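Local coordinates for SAM-dependent O-methyltransferase (Leptospira interrogans, PDB 2HNK), which probably transfers methyl groups from S-adenosylmethionine to hydroxyl oxygens of acceptor substrates, and binds the spent cofactor S-adenosylhomocysteine in a modified Rossmann fold, at residues G60-I65 and P83-I88; C77-L82 and N112-K117; S146-F151 and L168-P173; V182-S187 and P196-I201. One frame throughout, in Å; residues are numbered along the deposited sequence.

Contact 1: residues G60-I65 and P83-I88; sequences GAKRII and PEDGKI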
loop_
_atom_site.group_PDB
_atom_site.type_symbol
_atom_site.label_atom_id
_atom_site.label_comp_id
_atom_site.label_asym_id
_atom_site.label_seq_id
_atom_site.Cartn_x
_atom_site.Cartn_y
_atom_site.Cartn_z
ATOM N N GLY C 60 -2.928 -11.194 -1.355
ATOM C CA GLY C 60 -3.405 -12.584 -1.358
ATOM C C GLY C 60 -2.741 -13.466 -0.310
ATOM O O GLY C 60 -2.883 -14.687 -0.349
ATOM N N ALA C 61 -2.021 -12.850 0.631
ATOM C CA ALA C 61 -1.313 -13.569 1.704
ATOM C C ALA C 61 -2.188 -14.574 2.462
ATOM O O ALA C 61 -3.345 -14.286 2.800
ATOM C CB ALA C 61 -0.676 -12.577 2.691
ATOM N N LYS C 62 -1.621 -15.751 2.724
ATOM C CA LYS C 62 -2.282 -16.771 3.546
ATOM C C LYS C 62 -1.436 -17.176 4.747
ATOM O O LYS C 62 -1.954 -17.761 5.701
ATOM C CB LYS C 62 -2.653 -18.007 2.719
ATOM C CG LYS C 62 -3.657 -17.712 1.620
ATOM C CD LYS C 62 -4.381 -18.956 1.135
ATOM C CE LYS C 62 -5.519 -18.546 0.201
ATOM N NZ LYS C 62 -6.429 -19.677 -0.128
ATOM N N ARG C 63 -0.139 -16.882 4.695
ATOM C CA ARG C 63 0.747 -17.148 5.825
ATOM C C ARG C 63 1.528 -15.905 6.195
ATOM O O ARG C 63 2.393 -15.459 5.439
ATOM C CB ARG C 63 1.705 -18.312 5.524
ATOM C CG ARG C 63 1.028 -19.681 5.349
ATOM C CD ARG C 63 0.232 -20.093 6.596
ATOM N NE ARG C 63 -0.392 -21.406 6.432
ATOM C CZ ARG C 63 -1.640 -21.606 6.017
ATOM N NH1 ARG C 63 -2.442 -20.583 5.736
ATOM N NH2 ARG C 63 -2.098 -22.848 5.899
ATOM N N ILE C 64 1.217 -15.357 7.367
ATOM C CA ILE C 64 1.835 -14.121 7.848
ATOM C C ILE C 64 2.670 -14.377 9.108
ATOM O O ILE C 64 2.289 -15.184 9.951
ATOM C CB ILE C 64 0.756 -13.035 8.149
ATOM C CG1 ILE C 64 -0.036 -12.694 6.875
ATOM C CG2 ILE C 64 1.394 -11.783 8.773
ATOM C CD1 ILE C 64 -1.165 -11.714 7.090
ATOM N N ILE C 65 3.804 -13.693 9.231
ATOM C CA ILE C 65 4.518 -13.645 10.509
ATOM C C ILE C 65 4.659 -12.206 10.985
ATOM O O ILE C 65 5.193 -11.361 10.273
ATOM C CB ILE C 65 5.908 -14.322 10.467
ATOM C CG1 ILE C 65 5.782 -15.809 10.121
ATOM C CG2 ILE C 65 6.644 -14.145 11.810
ATOM C CD1 ILE C 65 7.123 -16.508 9.931
ATOM N N PRO C 83 -7.987 -14.614 4.615
ATOM C CA PRO C 83 -9.152 -15.427 4.227
ATOM C C PRO C 83 -9.396 -16.491 5.298
ATOM O O PRO C 83 -8.541 -16.676 6.166
ATOM C CB PRO C 83 -8.707 -16.064 2.904
ATOM C CG PRO C 83 -7.220 -16.096 2.981
ATOM C CD PRO C 83 -6.816 -14.879 3.755
ATOM N N GLU C 84 -10.527 -17.193 5.251
ATOM C CA GLU C 84 -10.853 -18.124 6.339
ATOM C C GLU C 84 -9.832 -19.255 6.499
ATOM O O GLU C 84 -9.736 -19.863 7.567
ATOM C CB GLU C 84 -12.298 -18.648 6.252
ATOM C CG GLU C 84 -12.624 -19.566 5.074
ATOM C CD GLU C 84 -14.015 -20.206 5.200
ATOM O OE1 GLU C 84 -14.693 -19.997 6.243
ATOM O OE2 GLU C 84 -14.430 -20.927 4.255
ATOM N N ASP C 85 -9.055 -19.504 5.449
ATOM C CA ASP C 85 -7.950 -20.468 5.506
ATOM C C ASP C 85 -6.567 -19.798 5.659
ATOM O O ASP C 85 -5.536 -20.438 5.464
ATOM C CB ASP C 85 -7.973 -21.379 4.271
ATOM C CG ASP C 85 -7.774 -20.617 2.963
ATOM O OD1 ASP C 85 -8.029 -19.395 2.924
ATOM O OD2 ASP C 85 -7.364 -21.252 1.962
ATOM N N GLY C 86 -6.559 -18.514 6.008
ATOM C CA GLY C 86 -5.323 -17.766 6.189
ATOM C C GLY C 86 -4.919 -17.787 7.647
ATOM O O GLY C 86 -5.782 -17.789 8.542
ATOM N N LYS C 87 -3.608 -17.800 7.894
ATOM C CA LYS C 87 -3.083 -17.897 9.256
ATOM C C LYS C 87 -1.918 -16.938 9.536
ATOM O O LYS C 87 -1.147 -16.622 8.636
ATOM C CB LYS C 87 -2.666 -19.339 9.544
ATOM C CG LYS C 87 -3.828 -20.326 9.490
ATOM C CD LYS C 87 -3.331 -21.746 9.277
ATOM C CE LYS C 87 -4.502 -22.688 9.062
ATOM N NZ LYS C 87 -4.078 -24.109 9.231
ATOM N N ILE C 88 -1.802 -16.494 10.790
ATOM C CA ILE C 88 -0.706 -15.605 11.222
ATOM C C ILE C 88 0.040 -16.151 12.450
ATOM O O ILE C 88 -0.582 -16.560 13.429
ATOM C CB ILE C 88 -1.202 -14.131 11.474
ATOM C CG1 ILE C 88 -0.074 -13.247 12.034
ATOM C CG2 ILE C 88 -2.434 -14.094 12.370
ATOM C CD1 ILE C 88 -0.416 -11.761 12.138
HETATM O O HOH W 1 -8.848 -18.589 0.410
HETATM O O HOH W 2 -4.955 -23.306 5.011
#

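Contact 2: residues C77-L82 and N112-K117; sequences CFASAL and NKIFLK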
loop_
_atom_site.group_PDB
_atom_site.type_symbol
_atom_site.label_atom_id
_atom_site.label_comp_id
_atom_site.label_asym_id
_atom_site.label_seq_id
_atom_site.Cartn_x
_atom_site.Cartn_y
_atom_site.Cartn_z
ATOM N N CYS C 77 -5.789 -6.807 12.981
ATOM C CA CYS C 77 -6.021 -6.355 11.607
ATOM C C CYS C 77 -5.628 -7.404 10.576
ATOM O O CYS C 77 -6.384 -7.665 9.649
ATOM C CB CYS C 77 -5.285 -5.042 11.325
ATOM S SG CYS C 77 -5.837 -3.722 12.389
ATOM N N PHE C 78 -4.442 -7.989 10.733
ATOM C CA PHE C 78 -4.009 -9.081 9.872
ATOM C C PHE C 78 -4.962 -10.270 9.944
ATOM O O PHE C 78 -5.353 -10.797 8.907
ATOM C CB PHE C 78 -2.598 -9.552 10.236
ATOM C CG PHE C 78 -1.512 -8.581 9.863
ATOM C CD1 PHE C 78 -0.662 -8.065 10.838
ATOM C CD2 PHE C 78 -1.333 -8.187 8.539
ATOM C CE1 PHE C 78 0.354 -7.164 10.505
ATOM C CE2 PHE C 78 -0.327 -7.282 8.194
ATOM C CZ PHE C 78 0.525 -6.774 9.188
ATOM N N ALA C 79 -5.336 -10.673 11.162
ATOM C CA ALA C 79 -6.162 -11.865 11.373
ATOM C C ALA C 79 -7.544 -11.740 10.750
ATOM O O ALA C 79 -8.025 -12.698 10.142
ATOM C CB ALA C 79 -6.259 -12.233 12.866
ATOM N N SER C 80 -8.170 -10.568 10.882
ATOM C CA SER C 80 -9.467 -10.339 10.245
ATOM C C SER C 80 -9.398 -10.119 8.734
ATOM O O SER C 80 -10.384 -10.353 8.042
ATOM C CB SER C 80 -10.260 -9.214 10.919
ATOM O OG SER C 80 -9.420 -8.194 11.395
ATOM N N ALA C 81 -8.244 -9.680 8.227
ATOM C CA ALA C 81 -8.064 -9.483 6.782
ATOM C C ALA C 81 -7.806 -10.788 6.040
ATOM O O ALA C 81 -8.198 -10.918 4.883
ATOM C CB ALA C 81 -6.945 -8.495 6.498
ATOM N N LEU C 82 -7.122 -11.732 6.695
ATOM C CA LEU C 82 -6.833 -13.045 6.114
ATOM C C LEU C 82 -8.098 -13.767 5.660
ATOM O O LEU C 82 -9.167 -13.564 6.239
ATOM C CB LEU C 82 -6.066 -13.929 7.110
ATOM C CG LEU C 82 -4.572 -13.640 7.323
ATOM C CD1 LEU C 82 -4.101 -14.247 8.631
ATOM C CD2 LEU C 82 -3.720 -14.131 6.167
ATOM N N ASN C 112 -8.485 -19.128 16.145
ATOM C CA ASN C 112 -8.251 -20.250 15.242
ATOM C C ASN C 112 -7.213 -19.916 14.163
ATOM O O ASN C 112 -6.423 -20.772 13.760
ATOM C CB ASN C 112 -9.572 -20.758 14.641
ATOM C CG ASN C 112 -10.162 -19.814 13.596
ATOM O OD1 ASN C 112 -10.087 -20.094 12.399
ATOM N ND2 ASN C 112 -10.752 -18.704 14.036
ATOM N N LYS C 113 -7.190 -18.649 13.755
ATOM C CA LYS C 113 -6.284 -18.154 12.705
ATOM C C LYS C 113 -4.903 -17.778 13.227
ATOM O O LYS C 113 -3.998 -17.540 12.437
ATOM C CB LYS C 113 -6.902 -16.927 12.026
ATOM C CG LYS C 113 -8.012 -17.242 11.030
ATOM C CD LYS C 113 -8.861 -16.004 10.743
ATOM C CE LYS C 113 -9.125 -15.853 9.262
ATOM N NZ LYS C 113 -9.984 -14.667 8.977
ATOM N N ILE C 114 -4.744 -17.720 14.550
ATOM C CA ILE C 114 -3.561 -17.110 15.163
ATOM C C ILE C 114 -2.689 -18.104 15.925
ATOM O O ILE C 114 -3.199 -18.913 16.706
ATOM C CB ILE C 114 -3.955 -15.940 16.101
ATOM C CG1 ILE C 114 -4.782 -14.900 15.342
ATOM C CG2 ILE C 114 -2.726 -15.296 16.717
ATOM C CD1 ILE C 114 -5.440 -13.880 16.227
ATOM N N PHE C 115 -1.376 -18.007 15.693
ATOM C CA PHE C 115 -0.353 -18.835 16.326
ATOM C C PHE C 115 0.598 -17.945 17.125
ATOM O O PHE C 115 1.039 -16.903 16.643
ATOM C CB PHE C 115 0.454 -19.587 15.264
ATOM C CG PHE C 115 -0.357 -20.560 14.447
ATOM C CD1 PHE C 115 -1.345 -20.111 13.564
ATOM C CD2 PHE C 115 -0.113 -21.928 14.538
ATOM C CE1 PHE C 115 -2.089 -21.010 12.813
ATOM C CE2 PHE C 115 -0.845 -22.836 13.775
ATOM C CZ PHE C 115 -1.833 -22.381 12.915
ATOM N N LEU C 116 0.928 -18.350 18.338
ATOM C CA LEU C 116 1.802 -17.541 19.180
ATOM C C LEU C 116 3.041 -18.319 19.607
ATOM O O LEU C 116 2.952 -19.477 20.016
ATOM C CB LEU C 116 1.036 -17.026 20.404
ATOM C CG LEU C 116 1.743 -16.128 21.431
ATOM C CD1 LEU C 116 2.142 -14.788 20.852
ATOM C CD2 LEU C 116 0.844 -15.927 22.631
ATOM N N LYS C 117 4.194 -17.674 19.475
ATOM C CA LYS C 117 5.434 -18.182 20.011
ATOM C C LYS C 117 6.126 -17.090 20.821
ATOM O O LYS C 117 6.652 -16.123 20.265
ATOM C CB LYS C 117 6.356 -18.696 18.902
ATOM C CG LYS C 117 7.581 -19.474 19.418
ATOM C CD LYS C 117 7.182 -20.603 20.370
ATOM C CE LYS C 117 8.399 -21.312 20.958
ATOM N NZ LYS C 117 9.164 -20.425 21.866
#

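Contact 3: residues S146-F151 and L168-P173; sequences SSIDLF and LKLLKP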
loop_
_atom_site.group_PDB
_atom_site.type_symbol
_atom_site.label_atom_id
_atom_site.label_comp_id
_atom_site.label_asym_id
_atom_site.label_seq_id
_atom_site.Cartn_x
_atom_site.Cartn_y
_atom_site.Cartn_z
ATOM N N SER C 146 11.439 -20.012 2.263
ATOM C CA SER C 146 10.426 -19.737 1.236
ATOM C C SER C 146 9.032 -20.242 1.582
ATOM O O SER C 146 8.357 -20.829 0.744
ATOM C CB SER C 146 10.867 -20.303 -0.119
ATOM O OG SER C 146 11.865 -19.476 -0.686
ATOM N N SER C 147 8.600 -20.016 2.813
ATOM C CA SER C 147 7.306 -20.538 3.251
ATOM C C SER C 147 6.276 -19.454 3.612
ATOM O O SER C 147 5.097 -19.756 3.793
ATOM C CB SER C 147 7.510 -21.491 4.436
ATOM O OG SER C 147 8.184 -20.847 5.504
ATOM N N ILE C 148 6.724 -18.200 3.707
ATOM C CA ILE C 148 5.886 -17.113 4.219
ATOM C C ILE C 148 5.456 -16.125 3.130
ATOM O O ILE C 148 6.243 -15.766 2.251
ATOM C CB ILE C 148 6.589 -16.371 5.402
ATOM C CG1 ILE C 148 7.105 -17.382 6.448
ATOM C CG2 ILE C 148 5.667 -15.334 6.040
ATOM C CD1 ILE C 148 6.018 -18.257 7.121
ATOM N N ASP C 149 4.203 -15.688 3.199
ATOM C CA ASP C 149 3.672 -14.726 2.232
ATOM C C ASP C 149 3.997 -13.288 2.600
ATOM O O ASP C 149 4.358 -12.480 1.735
ATOM C CB ASP C 149 2.157 -14.878 2.121
ATOM C CG ASP C 149 1.751 -16.231 1.600
ATOM O OD1 ASP C 149 2.427 -16.737 0.693
ATOM O OD2 ASP C 149 0.750 -16.777 2.084
ATOM N N LEU C 150 3.863 -12.977 3.886
ATOM C CA LEU C 150 3.949 -11.604 4.346
ATOM C C LEU C 150 4.533 -11.518 5.751
ATOM O O LEU C 150 4.219 -12.334 6.621
ATOM C CB LEU C 150 2.569 -10.929 4.267
ATOM C CG LEU C 150 2.432 -9.429 4.549
ATOM C CD1 LEU C 150 1.269 -8.827 3.758
ATOM C CD2 LEU C 150 2.249 -9.155 6.036
ATOM N N PHE C 151 5.390 -10.522 5.947
ATOM C CA PHE C 151 5.956 -10.219 7.250
ATOM C C PHE C 151 5.562 -8.834 7.714
ATOM O O PHE C 151 5.529 -7.899 6.917
ATOM C CB PHE C 151 7.475 -10.263 7.192
ATOM C CG PHE C 151 8.061 -11.572 7.580
ATOM C CD1 PHE C 151 8.289 -12.557 6.627
ATOM C CD2 PHE C 151 8.413 -11.820 8.902
ATOM C CE1 PHE C 151 8.858 -13.780 6.991
ATOM C CE2 PHE C 151 8.991 -13.032 9.273
ATOM C CZ PHE C 151 9.205 -14.013 8.320
ATOM N N LEU C 168 13.942 -12.492 4.751
ATOM C CA LEU C 168 14.144 -12.672 3.327
ATOM C C LEU C 168 14.250 -14.154 2.964
ATOM O O LEU C 168 13.830 -14.566 1.882
ATOM C CB LEU C 168 15.413 -11.932 2.912
ATOM C CG LEU C 168 15.329 -10.967 1.736
ATOM C CD1 LEU C 168 14.151 -10.008 1.884
ATOM C CD2 LEU C 168 16.651 -10.208 1.621
ATOM N N LYS C 169 14.815 -14.939 3.880
ATOM C CA LYS C 169 14.943 -16.382 3.730
ATOM C C LYS C 169 13.589 -17.080 3.926
ATOM O O LYS C 169 13.249 -18.017 3.191
ATOM C CB LYS C 169 16.007 -16.914 4.704
ATOM C CG LYS C 169 16.250 -18.428 4.620
ATOM C CD LYS C 169 17.727 -18.749 4.371
ATOM C CE LYS C 169 18.120 -18.483 2.918
ATOM N NZ LYS C 169 19.601 -18.314 2.739
ATOM N N LEU C 170 12.807 -16.609 4.897
ATOM C CA LEU C 170 11.488 -17.192 5.145
ATOM C C LEU C 170 10.448 -16.800 4.100
ATOM O O LEU C 170 9.518 -17.558 3.843
ATOM C CB LEU C 170 10.987 -16.854 6.554
ATOM C CG LEU C 170 11.604 -17.682 7.689
ATOM C CD1 LEU C 170 11.442 -16.975 9.021
ATOM C CD2 LEU C 170 11.017 -19.105 7.745
ATOM N N LEU C 171 10.605 -15.620 3.501
ATOM C CA LEU C 171 9.659 -15.139 2.493
ATOM C C LEU C 171 9.768 -15.903 1.179
ATOM O O LEU C 171 10.870 -16.158 0.700
ATOM C CB LEU C 171 9.859 -13.646 2.202
ATOM C CG LEU C 171 9.240 -12.560 3.074
ATOM C CD1 LEU C 171 9.671 -11.194 2.539
ATOM C CD2 LEU C 171 7.709 -12.654 3.120
ATOM N N LYS C 172 8.614 -16.240 0.603
ATOM C CA LYS C 172 8.540 -16.745 -0.766
ATOM C C LYS C 172 8.935 -15.637 -1.741
ATOM O O LYS C 172 8.751 -14.452 -1.436
ATOM C CB LYS C 172 7.115 -17.192 -1.093
ATOM C CG LYS C 172 6.534 -18.280 -0.191
ATOM C CD LYS C 172 5.142 -18.628 -0.687
ATOM C CE LYS C 172 4.347 -19.372 0.345
ATOM N NZ LYS C 172 2.953 -19.468 -0.144
ATOM N N PRO C 173 9.480 -16.004 -2.920
ATOM C CA PRO C 173 9.670 -14.980 -3.949
ATOM C C PRO C 173 8.344 -14.275 -4.227
ATOM O O PRO C 173 7.296 -14.917 -4.222
ATOM C CB PRO C 173 10.131 -15.796 -5.164
ATOM C CG PRO C 173 10.847 -16.979 -4.546
ATOM C CD PRO C 173 9.968 -17.324 -3.372
HETATM O O HOH W 3 13.913 -18.342 0.791
HETATM O O HOH W 4 0.901 -19.529 1.712
#

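Contact 4: residues V182-S187 and P196-I201; sequences VLWDGS and PSTVGI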
loop_
_atom_site.group_PDB
_atom_site.type_symbol
_atom_site.label_atom_id
_atom_site.label_comp_id
_atom_site.label_asym_id
_atom_site.label_seq_id
_atom_site.Cartn_x
_atom_site.Cartn_y
_atom_site.Cartn_z
ATOM N N VAL C 182 10.057 3.057 10.363
ATOM C CA VAL C 182 11.245 3.268 9.534
ATOM C C VAL C 182 11.730 4.723 9.504
ATOM O O VAL C 182 12.835 5.004 9.043
ATOM C CB VAL C 182 11.082 2.689 8.087
ATOM C CG1 VAL C 182 11.015 1.151 8.114
ATOM C CG2 VAL C 182 9.869 3.282 7.363
ATOM N N LEU C 183 10.915 5.642 10.013
ATOM C CA LEU C 183 11.320 7.049 10.101
ATOM C C LEU C 183 11.712 7.459 11.526
ATOM O O LEU C 183 12.338 8.494 11.720
ATOM C CB LEU C 183 10.249 7.971 9.510
ATOM C CG LEU C 183 10.045 7.823 7.991
ATOM C CD1 LEU C 183 8.920 8.704 7.497
ATOM C CD2 LEU C 183 11.334 8.107 7.215
ATOM N N TRP C 184 11.341 6.629 12.502
ATOM C CA TRP C 184 11.718 6.810 13.909
ATOM C C TRP C 184 11.601 8.268 14.364
ATOM O O TRP C 184 12.590 8.908 14.742
ATOM C CB TRP C 184 13.119 6.240 14.146
ATOM C CG TRP C 184 13.389 5.691 15.523
ATOM C CD1 TRP C 184 14.555 5.813 16.224
ATOM C CD2 TRP C 184 12.503 4.923 16.356
ATOM N NE1 TRP C 184 14.453 5.184 17.434
ATOM C CE2 TRP C 184 13.208 4.625 17.545
ATOM C CE3 TRP C 184 11.185 4.458 16.217
ATOM C CZ2 TRP C 184 12.637 3.885 18.596
ATOM C CZ3 TRP C 184 10.618 3.723 17.257
ATOM C CH2 TRP C 184 11.348 3.441 18.431
ATOM N N ASP C 185 10.372 8.781 14.293
ATOM C CA ASP C 185 10.028 10.164 14.646
ATOM C C ASP C 185 10.923 11.192 13.952
ATOM O O ASP C 185 11.163 12.283 14.466
ATOM C CB ASP C 185 10.031 10.341 16.170
ATOM C CG ASP C 185 9.131 11.472 16.634
ATOM O OD1 ASP C 185 8.090 11.746 15.999
ATOM O OD2 ASP C 185 9.470 12.090 17.651
ATOM N N GLY C 186 11.425 10.826 12.778
ATOM C CA GLY C 186 12.317 11.697 12.037
ATOM C C GLY C 186 13.787 11.671 12.440
ATOM O O GLY C 186 14.593 12.322 11.792
ATOM N N SER C 187 14.136 10.923 13.491
ATOM C CA SER C 187 15.526 10.881 14.000
ATOM C C SER C 187 16.526 10.252 13.024
ATOM O O SER C 187 17.722 10.539 13.090
ATOM C CB SER C 187 15.604 10.160 15.344
ATOM O OG SER C 187 15.297 8.789 15.191
ATOM N N PRO C 196 21.048 3.226 19.776
ATOM C CA PRO C 196 21.041 1.891 19.156
ATOM C C PRO C 196 19.816 1.587 18.279
ATOM O O PRO C 196 19.944 0.878 17.280
ATOM C CB PRO C 196 21.085 0.946 20.363
ATOM C CG PRO C 196 21.813 1.733 21.409
ATOM C CD PRO C 196 21.302 3.145 21.229
ATOM N N SER C 197 18.651 2.123 18.641
ATOM C CA SER C 197 17.411 1.888 17.878
ATOM C C SER C 197 17.468 2.635 16.548
ATOM O O SER C 197 17.230 2.052 15.480
ATOM C CB SER C 197 16.183 2.318 18.687
ATOM O OG SER C 197 16.298 3.672 19.076
ATOM N N THR C 198 17.831 3.917 16.634
ATOM C CA THR C 198 17.995 4.781 15.470
ATOM C C THR C 198 19.033 4.231 14.510
ATOM O O THR C 198 18.836 4.286 13.288
ATOM C CB THR C 198 18.398 6.212 15.873
ATOM O OG1 THR C 198 17.582 6.655 16.962
ATOM C CG2 THR C 198 18.250 7.177 14.692
ATOM N N VAL C 199 20.134 3.706 15.056
ATOM C CA VAL C 199 21.180 3.098 14.228
ATOM C C VAL C 199 20.641 1.848 13.508
ATOM O O VAL C 199 20.796 1.715 12.298
ATOM C CB VAL C 199 22.493 2.816 15.041
ATOM C CG1 VAL C 199 23.514 2.022 14.216
ATOM C CG2 VAL C 199 23.126 4.137 15.528
ATOM N N GLY C 200 19.984 0.956 14.246
ATOM C CA GLY C 200 19.381 -0.253 13.668
ATOM C C GLY C 200 18.454 0.036 12.496
ATOM O O GLY C 200 18.592 -0.553 11.429
ATOM N N ILE C 201 17.532 0.976 12.686
ATOM C CA ILE C 201 16.607 1.403 11.625
ATOM C C ILE C 201 17.312 2.007 10.394
ATOM O O ILE C 201 16.999 1.625 9.266
ATOM C CB ILE C 201 15.502 2.343 12.189
ATOM C CG1 ILE C 201 14.670 1.589 13.224
ATOM C CG2 ILE C 201 14.614 2.905 11.058
ATOM C CD1 ILE C 201 13.778 2.460 14.065
#

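Contact 1: residues G60-I65 and P83-I88
Arg63 and Lys87 run side by side at the start of two parallel strands, 63-67 and 87-92, the two strands of a Rossmann-type beta-alpha-beta unit whose crossover helix is 73-81. The aliphatic part of Lys87 lies against one face of the Arg63 guanidinium, with Lys87 CD 3.7 Å from Arg63 CZ and over the centre of the group. A bend at chi2 (-59°) folds Arg63 back along its own strand, so that NH1 spans two carbonyls close to the guanidinium plane: Lys62 O, and Asp85 O across the contact at 3.1 Å. Water 2 bridges Arg63 NH2 and Asp85 O. On the opposite face of the strand pair Ile64 CG2 packs on Ile88 CD1 at 3.8 Å, and Phe78 of the crossover helix touches both isoleucines.

Lys62 sends an extended chain past the ring of Pro83 to Asp85, where NZ forms a salt bridge with OD2 (2.8 Å) on its syn side; water 1 links the same ammonium group to OD1. Asp85 belongs to the type I turn Pro83-Gly86 that leads into the second strand. Further out, Asp149 OD2 accepts from the backbone N of both Lys62 and Arg63, while Arg63 NE and Lys87 NZ are held by the carbonyls of Phe141 and Asp140. The strand pairing itself uses Ile64 N to Lys87 O and Lys87 N to Lys62 O. This last carbonyl oxygen is gripped from opposite faces of its plane, by Lys87 N at 2.7 Å and by Arg63 NH1 at 2.9 Å.

Contact 2: residues C77-L82 and N112-K117
Lys113 reaches the end of helix 73-81 because CG stands anti to its carbonyl carbon (chi1 -77°) and the chain, otherwise extended, bends at chi3 (135°). That bend lays CD and CE alongside the carbonyl of Ala79 and places NZ between two backbone oxygens. Ile114, the next residue, has CG1 likewise turned beside its backbone N, and its CD1 methyl meets the CB of Ala79 at 3.8 Å. One alanine of the helix is therefore used twice, its side chain by the isoleucine and its carbonyl by the lysine.

The two bonds from NZ differ in direction. Ala79 O is met at 3.0 Å by a donor nearly along the C=O axis, whereas Leu82 O, at 3.1 Å, receives NZ from well above its carbonyl plane. Leu82 is the first residue to leave helical geometry, and its CB faces CE of Lys113 at 4.2 Å. The lysine thus joins the last turn of the helix to the residue that follows it.

Strand 114-118 lies at the edge of the Rossmann-like sheet within this chain, paired with 87-92 through backbone bonds of Lys113 and Phe115 to Ile88. On the side of the helix facing the sheet, Phe78 packs against strands 63-67 and 87-92, and Trp105 of helix 95-107 adjoins Ile114. The ammonium is held by neutral carbonyls near a helix C-terminus, where the helix dipole would be expected to favour a positive charge; the contact therefore pairs a probably favourable charge at the helix end with a small apolar contact beside it.

Contact 3: residues S146-F151 and L168-P173
Backbone hydrogen bonds draw Ser146-Ile148 onto the end of helix 160-170. Ser146 N donates to Lys169 O, while Leu170 O receives Ser147 N at 2.8 Å and Ile148 N at 2.9 Å from opposite faces of its carbonyl plane. Ile148 O accepts in turn from Lys172 N, a nearly straight bond beside the parallel bridge of Ile148 with Leu171.

The charged pair is Lys172 and Asp149, lying side by side. An extended lysine chain, passing Ser146 O with its CG, delivers NZ to Asp149 OD1 at 2.9 Å, on the syn side and slightly out of the carboxylate plane. Water 4 bridges NZ and Asp149 OD2, which also takes backbone N-H groups of segment 60-65, so both carboxylate oxygens are engaged.

Apolar contacts gather around Phe151. Its ring edge meets Leu171 CD2 in plane, 3.6 Å from CD1 of the ring, and Leu170 CB lies 3.8 Å from CE1. Leu125 of helix 121-130 touches both Phe151 and Leu170.

The contact ties the end of helix 160-170 to segment 146-151 within a beta-alpha-beta crossover, strand 148-153, helix 160-170 and parallel strand 175-180, of the kind that builds the Rossmann-like methyltransferase fold.

Contact 4: residues V182-S187 and P196-I201
Trp184 lays one face of its indole against Ile201, whose CD1 methyl makes a CH-pi contact 3.8 Å from the centroid of the five-membered ring. The contact fastens the loop after strand 175-180 to the first turns of helix 196-210 in the Rossmann-like fold. With CG1 of Ile201 anti to its carbonyl carbon (chi1 -62°), CD1 reaches the indole while CG2, the other branch, approaches Val182 O at 3.4 Å. That carbonyl also accepts from Asn205 ND2, farther along the helix.

The pyrrole edge of the indole faces the start of the helix. NE1 donates to Ser197 OG at 2.9 Å, a bent bond (137°) with the acceptor tilted from the ring plane. Thr198 OG1 lies in that plane, 3.2 Å from Trp184 CD1, and is itself hydrogen-bonded to Glu195 OE1. Lys157 and Asp223 also pack on Trp184, whose side chain is about 9 Å from the bound S-adenosylhomocysteine. Beside it, Leu183 touches Ile6 of the second subunit.

Ser187 closes the loop on itself, its N and OG both donating to Trp184 O. The OG bond, 2.7 Å long, falls on a lone pair in the carbonyl plane, and the same hydroxyl oxygen lies 3.4 Å from Thr198 CG2.

Contacts 1, 2 and 3 share one sheet, whereas contact 4 stands apart, its centre 25 to 29 Å from the others. Contact 2 is the buried one; the other three are partly buried. Contacts 1 and 2 interlock along the chain: helix 73-81, gripped in contact 2, connects the two strands paired in contact 1. Asp149 ties contact 3 to contact 1. Both add a water-bridged lysine-aspartate pair to parallel pairing, two bridges in contact 1 and a single one in contact 3. Contact 2 instead sets a lysine on neutral carbonyls, and contact 4, joining loop to helix, relies on an indole with an isoleucine methyl over its face and hydroxyls at its edge.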